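Local coordinates for DNA topoisomerase 2-associated protein PAT1 (PDB 5LMG) that activates mRNA decapping and represses translation in yeast, its C-terminal domain binding directly to the Dcp2 decapping enzyme and the Xrn1 exonuclease, at residues T57-L69 and K104-L116. The protein carries 2 engineered substitutions. Sequence-based numbering, arbitrary orientation.
Sequences TVYEEILDLEANL and KGIKIMPRIFNFL. With EDO (1,2-ethanediol), chain G; EDO (1,2-ethanediol), chain E.
Helices 57-69 and 104-114 run at 46° to each other, axes 10.4 Å apart at their closest, with Tyr59 level with Ile108 and Ile62 with Ile112, while Phe115, just past the helix end, pairs with Leu65. The Tyr59 ring is sandwiched: Ile108 CD1 sits 3.5 Å from its centroid over one face, and Lys104 CE covers the opposite face in a CH-pi contact. Lys104 NZ, 4.9 Å from that centroid, adds a cation-pi interaction while its salt bridge goes to Glu56. At the ring's far end Tyr59 OH donates to Lys104 O at 2.7 Å, tilted somewhat from the carbonyl plane. A leucine in place of Tyr59 would probably leave this carbonyl without its hydroxyl donor and the lysine without an aromatic face. Ile108 suits this place because CG1, anti to its backbone N (chi1 -164°), carries CD1 between the tyrosine and Ile62. The two branches of Ile62 part: CD1 lies 3.9 Å from Ile112 CG1, while CG2 rests against Arg111 NH2 and Ile108 CD1. Arg111 fits as a knob among Tyr59, Ile62, Leu63 and Glu66, its guanidinium gripping Glu66 side-on: NE reaches OE2 at 2.9 Å, nearly straight at 170°, and NH2 reaches OE1. A water links Glu66 OE2 to Asn114 ND2. Phe115 offers a broad ring face to Leu65 CB, 3.7 Å from its centroid, in a CH-pi contact. Paired charges thus probably fix Arg111's rotation beside an apolar core of aliphatic and aromatic side chains joining two helices.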
ATOM      1  N   THR A  57      19.650   8.982  20.348  1.00 48.61           N
ATOM      2  CA  THR A  57      20.635   9.859  19.709  1.00 48.50           C
ATOM      3  C   THR A  57      19.941  10.682  18.596  1.00 51.44           C
ATOM      4  O   THR A  57      20.106  11.901  18.564  1.00 51.67           O
ATOM      5  CB  THR A  57      21.833   9.031  19.200  1.00 54.45           C
ATOM      6  OG1 THR A  57      22.455   8.394  20.313  1.00 58.04           O
ATOM      7  CG2 THR A  57      22.865   9.871  18.458  1.00 53.01           C
ATOM      8  N   VAL A  58      19.137  10.021  17.730  1.00 45.78           N
ATOM      9  CA  VAL A  58      18.382  10.680  16.650  1.00 45.28           C
ATOM     10  C   VAL A  58      17.464  11.781  17.214  1.00 47.00           C
ATOM     11  O   VAL A  58      17.476  12.904  16.693  1.00 46.29           O
ATOM     12  CB  VAL A  58      17.628   9.685  15.722  1.00 49.23           C
ATOM     13  CG1 VAL A  58      16.656  10.415  14.793  1.00 48.58           C
ATOM     14  CG2 VAL A  58      18.611   8.840  14.907  1.00 49.68           C
ATOM     15  N   TYR A  59      16.708  11.468  18.291  1.00 42.42           N
ATOM     16  CA  TYR A  59      15.822  12.420  18.983  1.00 41.64           C
ATOM     17  C   TYR A  59      16.611  13.627  19.520  1.00 45.91           C
ATOM     18  O   TYR A  59      16.192  14.766  19.314  1.00 44.85           O
ATOM     19  CB  TYR A  59      15.008  11.721  20.096  1.00 42.23           C
ATOM     20  CG  TYR A  59      13.686  11.177  19.594  1.00 42.88           C
ATOM     21  CD1 TYR A  59      13.639  10.078  18.739  1.00 44.45           C
ATOM     22  CD2 TYR A  59      12.480  11.781  19.949  1.00 42.35           C
ATOM     23  CE1 TYR A  59      12.429   9.599  18.242  1.00 45.55           C
ATOM     24  CE2 TYR A  59      11.263  11.310  19.458  1.00 41.82           C
ATOM     25  CZ  TYR A  59      11.244  10.230  18.586  1.00 49.51           C
ATOM     26  OH  TYR A  59      10.055   9.762  18.076  1.00 45.82           O
ATOM     27  N   GLU A  60      17.784  13.380  20.142  1.00 44.01           N
ATOM     28  CA  GLU A  60      18.645  14.446  20.681  1.00 44.40           C
ATOM     29  C   GLU A  60      19.079  15.400  19.572  1.00 46.64           C
ATOM     30  O   GLU A  60      18.961  16.614  19.737  1.00 45.52           O
ATOM     31  CB  GLU A  60      19.873  13.862  21.387  1.00 46.67           C
ATOM     32  CG  GLU A  60      19.581  13.311  22.775  1.00 60.31           C
ATOM     33  CD  GLU A  60      20.696  12.501  23.416  1.00 86.03           C
ATOM     34  OE1 GLU A  60      21.689  12.178  22.723  1.00 83.14           O
ATOM     35  OE2 GLU A  60      20.559  12.163  24.614  1.00 83.10           O
ATOM     36  N   GLU A  61      19.514  14.849  18.425  1.00 43.51           N
ATOM     37  CA  GLU A  61      19.956  15.630  17.268  1.00 43.61           C
ATOM     38  C   GLU A  61      18.816  16.434  16.635  1.00 47.30           C
ATOM     39  O   GLU A  61      19.042  17.578  16.239  1.00 46.63           O
ATOM     40  CB  GLU A  61      20.682  14.761  16.228  1.00 45.14           C
ATOM     41  CG  GLU A  61      21.916  14.024  16.744  1.00 53.15           C
ATOM     42  CD  GLU A  61      23.109  14.820  17.245  1.00 72.25           C
ATOM     43  OE1 GLU A  61      23.085  16.072  17.199  1.00 62.52           O
ATOM     44  OE2 GLU A  61      24.083  14.172  17.693  1.00 69.47           O
ATOM     45  N   ILE A  62      17.590  15.862  16.584  1.00 44.05           N
ATOM     46  CA  ILE A  62      16.416  16.553  16.036  1.00 42.71           C
ATOM     47  C   ILE A  62      16.029  17.703  16.964  1.00 45.39           C
ATOM     48  O   ILE A  62      15.814  18.816  16.485  1.00 44.36           O
ATOM     49  CB  ILE A  62      15.234  15.584  15.708  1.00 45.31           C
ATOM     50  CG1 ILE A  62      15.531  14.681  14.469  1.00 45.33           C
ATOM     51  CG2 ILE A  62      13.872  16.316  15.569  1.00 45.45           C
ATOM     52  CD1 ILE A  62      15.673  15.392  13.072  1.00 47.12           C
ATOM     53  N   LEU A  63      15.973  17.443  18.286  1.00 43.03           N
ATOM     54  CA  LEU A  63      15.647  18.450  19.294  1.00 43.48           C
ATOM     55  C   LEU A  63      16.595  19.648  19.220  1.00 48.34           C
ATOM     56  O   LEU A  63      16.128  20.781  19.307  1.00 48.15           O
ATOM     57  CB  LEU A  63      15.574  17.852  20.713  1.00 43.58           C
ATOM     58  CG  LEU A  63      14.399  16.879  21.010  1.00 47.21           C
ATOM     59  CD1 LEU A  63      14.449  16.399  22.438  1.00 48.15           C
ATOM     60  CD2 LEU A  63      13.030  17.495  20.702  1.00 46.62           C
ATOM     61  N   ASP A  64      17.902  19.402  18.971  1.00 45.98           N
ATOM     62  CA  ASP A  64      18.917  20.455  18.796  1.00 46.57           C
ATOM     63  C   ASP A  64      18.652  21.256  17.524  1.00 47.16           C
ATOM     64  O   ASP A  64      18.671  22.484  17.575  1.00 45.69           O
ATOM     65  CB  ASP A  64      20.344  19.860  18.750  1.00 50.30           C
ATOM     66  CG  ASP A  64      20.954  19.501  20.097  1.00 67.87           C
ATOM     67  OD1 ASP A  64      20.399  19.928  21.139  1.00 69.14           O
ATOM     68  OD2 ASP A  64      21.997  18.804  20.109  1.00 76.50           O
ATOM     69  N   LEU A  65      18.380  20.567  16.394  1.00 43.93           N
ATOM     70  CA  LEU A  65      18.099  21.225  15.111  1.00 43.58           C
ATOM     71  C   LEU A  65      16.843  22.083  15.207  1.00 46.84           C
ATOM     72  O   LEU A  65      16.850  23.225  14.747  1.00 46.71           O
ATOM     73  CB  LEU A  65      17.950  20.208  13.960  1.00 42.86           C
ATOM     74  CG  LEU A  65      19.220  19.530  13.446  1.00 48.22           C
ATOM     75  CD1 LEU A  65      18.873  18.324  12.566  1.00 48.12           C
ATOM     76  CD2 LEU A  65      20.135  20.512  12.717  1.00 49.85           C
ATOM     77  N   GLU A  66      15.788  21.543  15.849  1.00 42.97           N
ATOM     78  CA  GLU A  66      14.500  22.214  16.028  1.00 41.62           C
ATOM     79  C   GLU A  66      14.636  23.438  16.915  1.00 47.39           C
ATOM     80  O   GLU A  66      14.054  24.471  16.583  1.00 47.62           O
ATOM     81  CB  GLU A  66      13.445  21.247  16.566  1.00 42.09           C
ATOM     82  CG  GLU A  66      12.946  20.264  15.521  1.00 50.88           C
ATOM     83  CD  GLU A  66      11.913  19.258  15.995  1.00 66.57           C
ATOM     84  OE1 GLU A  66      11.841  18.996  17.220  1.00 61.89           O
ATOM     85  OE2 GLU A  66      11.237  18.659  15.127  1.00 58.89           O
ATOM     86  N   ALA A  67      15.437  23.343  18.009  1.00 44.98           N
ATOM     87  CA  ALA A  67      15.690  24.459  18.937  1.00 45.89           C
ATOM     88  C   ALA A  67      16.466  25.590  18.248  1.00 51.55           C
ATOM     89  O   ALA A  67      16.072  26.750  18.377  1.00 50.93           O
ATOM     90  CB  ALA A  67      16.440  23.980  20.177  1.00 46.45           C
ATOM     91  N   ASN A  68      17.540  25.249  17.500  1.00 50.46           N
ATOM     92  CA  ASN A  68      18.359  26.220  16.754  1.00 50.80           C
ATOM     93  C   ASN A  68      17.509  26.980  15.734  1.00 54.76           C
ATOM     94  O   ASN A  68      17.544  28.212  15.710  1.00 53.60           O
ATOM     95  CB  ASN A  68      19.534  25.530  16.043  1.00 49.32           C
ATOM     96  CG  ASN A  68      20.624  25.017  16.948  1.00 63.47           C
ATOM     97  OD1 ASN A  68      20.818  25.470  18.085  1.00 57.76           O
ATOM     98  ND2 ASN A  68      21.380  24.068  16.441  1.00 53.84           N
ATOM     99  N   LEU A  69      16.718  26.238  14.930  1.00 52.37           N
ATOM    100  CA  LEU A  69      15.821  26.792  13.912  1.00 52.67           C
ATOM    101  C   LEU A  69      14.786  27.760  14.529  1.00 55.43           C
ATOM    102  O   LEU A  69      14.599  28.863  14.017  1.00 54.53           O
ATOM    103  CB  LEU A  69      15.128  25.656  13.131  1.00 52.20           C
ATOM    104  CG  LEU A  69      14.427  26.053  11.835  1.00 57.46           C
ATOM    105  CD1 LEU A  69      15.427  26.428  10.752  1.00 58.32           C
ATOM    106  CD2 LEU A  69      13.517  24.949  11.347  1.00 59.60           C
ATOM    107  N   LYS A 104       8.749   4.903  18.047  1.00 44.26           N
ATOM    108  CA  LYS A 104       9.592   6.084  18.247  1.00 44.21           C
ATOM    109  C   LYS A 104      10.409   6.419  16.975  1.00 46.11           C
ATOM    110  O   LYS A 104      10.444   7.580  16.572  1.00 44.84           O
ATOM    111  CB  LYS A 104      10.479   5.916  19.489  1.00 46.50           C
ATOM    112  CG  LYS A 104      10.579   7.194  20.290  1.00 58.13           C
ATOM    113  CD  LYS A 104      11.435   7.037  21.528  1.00 59.99           C
ATOM    114  CE  LYS A 104      11.840   8.385  22.064  1.00 62.44           C
ATOM    115  NZ  LYS A 104      12.574   8.261  23.349  1.00 69.60           N
ATOM    116  N   GLY A 105      10.978   5.399  16.325  1.00 42.82           N
ATOM    117  CA  GLY A 105      11.699   5.550  15.058  1.00 43.30           C
ATOM    118  C   GLY A 105      10.789   6.078  13.959  1.00 46.76           C
ATOM    119  O   GLY A 105      11.114   7.066  13.302  1.00 47.80           O
ATOM    120  N   ILE A 106       9.589   5.486  13.825  1.00 42.90           N
ATOM    121  CA  ILE A 106       8.565   5.889  12.848  1.00 42.41           C
ATOM    122  C   ILE A 106       8.086   7.344  13.070  1.00 43.90           C
ATOM    123  O   ILE A 106       8.050   8.131  12.119  1.00 42.62           O
ATOM    124  CB  ILE A 106       7.371   4.866  12.828  1.00 46.06           C
ATOM    125  CG1 ILE A 106       7.837   3.463  12.352  1.00 47.18           C
ATOM    126  CG2 ILE A 106       6.175   5.381  11.962  1.00 46.11           C
ATOM    127  CD1 ILE A 106       6.861   2.325  12.693  1.00 55.25           C
ATOM    128  N   LYS A 107       7.748   7.697  14.326  1.00 40.62           N
ATOM    129  CA  LYS A 107       7.189   9.006  14.667  1.00 39.94           C
ATOM    130  C   LYS A 107       8.136  10.210  14.414  1.00 44.28           C
ATOM    131  O   LYS A 107       7.631  11.283  14.105  1.00 42.81           O
ATOM    132  CB  LYS A 107       6.630   9.010  16.092  1.00 40.96           C
ATOM    133  CG  LYS A 107       5.229   8.382  16.134  1.00 41.83           C
ATOM    134  CD  LYS A 107       4.980   7.590  17.405  1.00 49.19           C
ATOM    135  CE  LYS A 107       4.005   8.292  18.310  1.00 59.39           C
ATOM    136  NZ  LYS A 107       3.836   7.580  19.606  1.00 63.06           N
ATOM    137  N   ILE A 108       9.469  10.023  14.461  1.00 42.75           N
ATOM    138  CA  ILE A 108      10.440  11.109  14.221  1.00 43.17           C
ATOM    139  C   ILE A 108      10.706  11.369  12.709  1.00 47.73           C
ATOM    140  O   ILE A 108      11.279  12.408  12.367  1.00 46.10           O
ATOM    141  CB  ILE A 108      11.759  10.870  15.023  1.00 47.07           C
ATOM    142  CG1 ILE A 108      12.647  12.140  15.131  1.00 47.67           C
ATOM    143  CG2 ILE A 108      12.564   9.681  14.511  1.00 49.23           C
ATOM    144  CD1 ILE A 108      12.513  12.874  16.391  1.00 51.58           C
ATOM    145  N   MET A 109      10.293  10.431  11.819  1.00 45.88           N
ATOM    146  CA  MET A 109      10.526  10.494  10.370  1.00 45.87           C
ATOM    147  C   MET A 109      10.081  11.810   9.690  1.00 47.32           C
ATOM    148  O   MET A 109      10.908  12.344   8.952  1.00 46.90           O
ATOM    149  CB  MET A 109       9.931   9.279   9.653  1.00 49.14           C
ATOM    150  CG  MET A 109      10.816   8.752   8.535  1.00 54.91           C
ATOM    151  SD  MET A 109      12.557   8.506   8.983  1.00 61.01           S
ATOM    152  CE  MET A 109      12.419   7.259  10.169  1.00 58.14           C
ATOM    153  N   PRO A 110       8.865  12.396   9.916  1.00 43.66           N
ATOM    154  CA  PRO A 110       8.548  13.678   9.247  1.00 43.42           C
ATOM    155  C   PRO A 110       9.480  14.824   9.658  1.00 46.13           C
ATOM    156  O   PRO A 110       9.859  15.637   8.812  1.00 43.94           O
ATOM    157  CB  PRO A 110       7.081  13.947   9.623  1.00 45.02           C
ATOM    158  CG  PRO A 110       6.554  12.652  10.144  1.00 48.89           C
ATOM    159  CD  PRO A 110       7.725  11.934  10.742  1.00 44.71           C
ATOM    160  N   ARG A 111       9.893  14.844  10.939  1.00 42.41           N
ATOM    161  CA  ARG A 111      10.802  15.838  11.508  1.00 41.85           C
ATOM    162  C   ARG A 111      12.212  15.696  10.942  1.00 44.17           C
ATOM    163  O   ARG A 111      12.857  16.710  10.662  1.00 43.20           O
ATOM    164  CB  ARG A 111      10.791  15.768  13.033  1.00 40.00           C
ATOM    165  CG  ARG A 111       9.446  16.190  13.618  1.00 46.38           C
ATOM    166  CD  ARG A 111       9.227  15.579  14.986  1.00 48.08           C
ATOM    167  NE  ARG A 111      10.100  16.181  15.996  1.00 48.27           N
ATOM    168  CZ  ARG A 111      10.280  15.691  17.216  1.00 60.59           C
ATOM    169  NH1 ARG A 111       9.652  14.586  17.594  1.00 45.58           N
ATOM    170  NH2 ARG A 111      11.094  16.298  18.067  1.00 47.99           N
ATOM    171  N   ILE A 112      12.669  14.439  10.728  1.00 41.17           N
ATOM    172  CA  ILE A 112      13.950  14.124  10.084  1.00 41.37           C
ATOM    173  C   ILE A 112      13.975  14.760   8.673  1.00 45.04           C
ATOM    174  O   ILE A 112      14.948  15.438   8.313  1.00 43.59           O
ATOM    175  CB  ILE A 112      14.190  12.578  10.033  1.00 44.08           C
ATOM    176  CG1 ILE A 112      14.543  12.016  11.430  1.00 44.61           C
ATOM    177  CG2 ILE A 112      15.274  12.211   8.989  1.00 46.33           C
ATOM    178  CD1 ILE A 112      14.648  10.481  11.496  1.00 51.91           C
ATOM    179  N   PHE A 113      12.873  14.558   7.901  1.00 41.83           N
ATOM    180  CA  PHE A 113      12.713  15.049   6.531  1.00 42.13           C
ATOM    181  C   PHE A 113      12.732  16.567   6.421  1.00 47.68           C
ATOM    182  O   PHE A 113      13.151  17.079   5.383  1.00 49.07           O
ATOM    183  CB  PHE A 113      11.469  14.442   5.866  1.00 43.04           C
ATOM    184  CG  PHE A 113      11.791  13.153   5.139  1.00 44.23           C
ATOM    185  CD1 PHE A 113      12.323  12.060   5.822  1.00 46.49           C
ATOM    186  CD2 PHE A 113      11.593  13.041   3.767  1.00 45.23           C
ATOM    187  CE1 PHE A 113      12.653  10.886   5.144  1.00 47.56           C
ATOM    188  CE2 PHE A 113      11.911  11.859   3.094  1.00 47.71           C
ATOM    189  CZ  PHE A 113      12.445  10.794   3.783  1.00 46.26           C
ATOM    190  N   ASN A 114      12.377  17.292   7.501  1.00 44.23           N
ATOM    191  CA  ASN A 114      12.458  18.753   7.509  1.00 43.86           C
ATOM    192  C   ASN A 114      13.908  19.264   7.398  1.00 47.84           C
ATOM    193  O   ASN A 114      14.109  20.381   6.925  1.00 48.01           O
ATOM    194  CB  ASN A 114      11.808  19.331   8.775  1.00 42.88           C
ATOM    195  CG  ASN A 114      10.304  19.242   8.814  1.00 59.91           C
ATOM    196  OD1 ASN A 114       9.623  19.110   7.786  1.00 55.02           O
ATOM    197  ND2 ASN A 114       9.749  19.341  10.012  1.00 51.13           N
ATOM    198  N   PHE A 115      14.905  18.467   7.844  1.00 44.11           N
ATOM    199  CA  PHE A 115      16.315  18.886   7.860  1.00 44.76           C
ATOM    200  C   PHE A 115      17.221  18.193   6.826  1.00 50.21           C
ATOM    201  O   PHE A 115      18.439  18.370   6.876  1.00 51.05           O
ATOM    202  CB  PHE A 115      16.898  18.737   9.285  1.00 46.45           C
ATOM    203  CG  PHE A 115      16.208  19.614  10.302  1.00 47.43           C
ATOM    204  CD1 PHE A 115      16.549  20.956  10.430  1.00 49.71           C
ATOM    205  CD2 PHE A 115      15.173  19.114  11.088  1.00 49.19           C
ATOM    206  CE1 PHE A 115      15.883  21.780  11.347  1.00 50.76           C
ATOM    207  CE2 PHE A 115      14.503  19.939  11.997  1.00 52.02           C
ATOM    208  CZ  PHE A 115      14.865  21.265  12.127  1.00 50.08           C
ATOM    209  N   LEU A 116      16.641  17.450   5.873  1.00 46.40           N
ATOM    210  CA  LEU A 116      17.415  16.764   4.835  1.00 46.01           C
ATOM    211  C   LEU A 116      17.248  17.393   3.462  1.00 48.34           C
ATOM    212  O   LEU A 116      16.240  18.052   3.203  1.00 47.64           O
ATOM    213  CB  LEU A 116      17.025  15.279   4.745  1.00 45.56           C
ATOM    214  CG  LEU A 116      17.206  14.400   5.977  1.00 50.01           C
ATOM    215  CD1 LEU A 116      16.639  13.040   5.721  1.00 49.55           C
ATOM    216  CD2 LEU A 116      18.668  14.303   6.402  1.00 52.64           C
TER
HETATM  217  C1  EDO G 803      25.804  18.297  19.357  1.00 86.71           C
HETATM  218  O1  EDO G 803      25.503  18.534  20.724  1.00 86.04           O
HETATM  219  C2  EDO G 803      26.088  16.789  19.134  1.00 87.24           C
HETATM  220  O2  EDO G 803      26.406  16.561  17.767  1.00 87.68           O
HETATM  221  C1  EDO E 801      24.858  11.200  24.700  1.00 97.86           C
HETATM  222  O1  EDO E 801      26.165  10.792  24.324  1.00 97.86           O
HETATM  223  C2  EDO E 801      24.223  10.120  25.610  1.00 97.91           C
HETATM  224  O2  EDO E 801      22.920  10.531  25.994  1.00 97.58           O
HETATM  225  O   HOH W   1      10.744  19.848  12.578  1.00 58.08           O